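Local coordinates for protein ElaA (Escherichia coli, PDB 5Z6N), which probably acts as an N-acetyltransferase of the GNAT superfamily, transferring an acetyl group from acetyl-coenzyme A to an amine, at residues A26-E31 against I77-V82. Residues are numbered along the deposited sequence; the frame is centred on the assembly and turned at random.
Sequences AVFVVE and IGRVIV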
loop_
_atom_site.group_PDB
_atom_site.type_symbol
_atom_site.label_atom_id
_atom_site.label_comp_id
_atom_site.label_asym_id
_atom_site.label_seq_id
_atom_site.Cartn_x
_atom_site.Cartn_y
_atom_site.Cartn_z
ATOM N N ALA B 26 5.370 5.033 -2.955
ATOM C CA ALA B 26 5.938 6.288 -3.438
ATOM C C ALA B 26 7.112 6.065 -4.384
ATOM O O ALA B 26 7.400 6.920 -5.229
ATOM C CB ALA B 26 6.375 7.147 -2.253
ATOM N N VAL B 27 7.795 4.930 -4.269
ATOM C CA VAL B 27 9.001 4.693 -5.052
ATOM C C VAL B 27 8.800 3.732 -6.217
ATOM O O VAL B 27 9.244 4.001 -7.340
ATOM C CB VAL B 27 10.120 4.116 -4.167
ATOM C CG1 VAL B 27 11.258 3.606 -5.027
ATOM C CG2 VAL B 27 10.613 5.172 -3.187
ATOM N N PHE B 28 8.139 2.602 -5.959
ATOM C CA PHE B 28 8.034 1.554 -6.967
ATOM C C PHE B 28 6.759 1.730 -7.781
ATOM O O PHE B 28 6.696 1.235 -8.912
ATOM C CB PHE B 28 8.053 0.153 -6.355
ATOM C CG PHE B 28 9.338 -0.189 -5.665
ATOM C CD1 PHE B 28 10.549 -0.115 -6.339
ATOM C CD2 PHE B 28 9.337 -0.596 -4.345
ATOM C CE1 PHE B 28 11.734 -0.432 -5.704
ATOM C CE2 PHE B 28 10.517 -0.921 -3.707
ATOM C CZ PHE B 28 11.719 -0.834 -4.386
ATOM N N VAL B 29 5.748 2.404 -7.250
ATOM C CA VAL B 29 4.512 2.650 -7.981
ATOM C C VAL B 29 4.499 4.040 -8.601
ATOM O O VAL B 29 4.349 4.186 -9.814
ATOM C CB VAL B 29 3.287 2.435 -7.065
ATOM C CG1 VAL B 29 2.014 2.851 -7.781
ATOM C CG2 VAL B 29 3.199 0.980 -6.632
ATOM N N VAL B 30 4.675 5.074 -7.776
ATOM C CA VAL B 30 4.494 6.458 -8.198
ATOM C C VAL B 30 5.646 7.038 -9.008
ATOM O O VAL B 30 5.453 7.527 -10.128
ATOM C CB VAL B 30 4.284 7.362 -6.971
ATOM C CG1 VAL B 30 4.056 8.793 -7.403
ATOM C CG2 VAL B 30 3.105 6.867 -6.152
ATOM N N GLU B 31 6.853 6.987 -8.440
ATOM C CA GLU B 31 7.991 7.679 -9.035
ATOM C C GLU B 31 8.535 6.829 -10.178
ATOM O O GLU B 31 9.019 7.364 -11.183
ATOM C CB GLU B 31 9.069 7.951 -7.984
ATOM C CG GLU B 31 10.511 7.772 -8.443
ATOM C CD GLU B 31 11.491 7.860 -7.288
ATOM O OE1 GLU B 31 12.637 8.297 -7.514
ATOM O OE2 GLU B 31 11.104 7.493 -6.160
ATOM N N ILE B 77 16.127 -11.098 -0.925
ATOM C CA ILE B 77 16.098 -9.685 -0.568
ATOM C C ILE B 77 15.373 -8.937 -1.677
ATOM O O ILE B 77 15.570 -9.229 -2.863
ATOM C CB ILE B 77 17.515 -9.116 -0.357
ATOM C CG1 ILE B 77 18.205 -9.800 0.819
ATOM C CG2 ILE B 77 17.470 -7.614 -0.130
ATOM C CD1 ILE B 77 19.594 -9.264 1.079
ATOM N N GLY B 78 14.524 -7.989 -1.297
ATOM C CA GLY B 78 13.793 -7.213 -2.281
ATOM C C GLY B 78 13.220 -5.960 -1.657
ATOM O O GLY B 78 13.305 -5.749 -0.442
ATOM N N ARG B 79 12.629 -5.127 -2.520
ATOM C CA ARG B 79 12.007 -3.854 -2.134
ATOM C C ARG B 79 13.033 -2.857 -1.593
ATOM O O ARG B 79 12.713 -2.015 -0.748
ATOM C CB ARG B 79 10.878 -4.065 -1.117
ATOM C CG ARG B 79 9.742 -4.936 -1.603
ATOM C CD ARG B 79 9.239 -4.475 -2.961
ATOM N NE ARG B 79 7.806 -4.688 -3.117
ATOM C CZ ARG B 79 7.277 -5.809 -3.600
ATOM N NH1 ARG B 79 5.965 -5.928 -3.718
ATOM N NH2 ARG B 79 8.052 -6.826 -3.940
ATOM N N VAL B 80 14.267 -2.927 -2.091
ATOM C CA VAL B 80 15.365 -2.138 -1.540
ATOM C C VAL B 80 15.152 -0.668 -1.879
ATOM O O VAL B 80 15.073 -0.295 -3.057
ATOM C CB VAL B 80 16.712 -2.644 -2.071
ATOM C CG1 VAL B 80 17.859 -1.803 -1.514
ATOM C CG2 VAL B 80 16.886 -4.130 -1.735
ATOM N N ILE B 81 15.059 0.178 -0.849
ATOM C CA ILE B 81 14.739 1.590 -1.036
ATOM C C ILE B 81 15.650 2.468 -0.194
ATOM O O ILE B 81 15.970 2.142 0.954
ATOM C CB ILE B 81 13.272 1.912 -0.684
ATOM C CG1 ILE B 81 12.309 1.015 -1.455
ATOM C CG2 ILE B 81 12.975 3.369 -0.987
ATOM C CD1 ILE B 81 10.868 1.234 -1.084
ATOM N N VAL B 82 16.062 3.589 -0.782
ATOM C CA VAL B 82 16.473 4.787 -0.065
ATOM C C VAL B 82 15.576 5.923 -0.536
ATOM O O VAL B 82 15.301 6.046 -1.735
ATOM C CB VAL B 82 17.958 5.126 -0.307
ATOM C CG1 VAL B 82 18.298 6.473 0.309
ATOM C CG2 VAL B 82 18.856 4.029 0.242
#
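V27 meets I81 tip to tip, CG2 on CG2 at 3.7 Å; with V27 CG1 anti to the backbone N (chi1 168°), the other methyl, CG2, is left to reach the strand. The next residue, F28, does most of the work. Its ring leads with CE2 and CZ, meeting I81 from the opposite direction: CE2 lies 3.4 Å from I81 CD1, and CZ 3.5 Å from I81 CG1. The R79 chain crosses the ring obliquely, its CD 3.8 Å from F28 CE2, while its bends at chi2 and chi3 carry the guanidinium on to a salt bridge with D38. At the ring's edge CZ approaches V80 O at 3.6 Å. Cutting F28 back to an alanine is likely to cost I81 CG1 and CD1 and R79 CD their ring contacts, opening a gap between helix and strand. Residues 26-31 form a wider, pi-type turn, E31 N bonding to A26 O. This turn of helix 14-31 runs nearly perpendicular (88°) to segment 77-82. V80, its CB directed away, packs on L95 of helix 91-106 across the sheet: the GNAT layout, helices on both faces of a mixed sheet, here with strand 75-82 between 59-67 and 112-117.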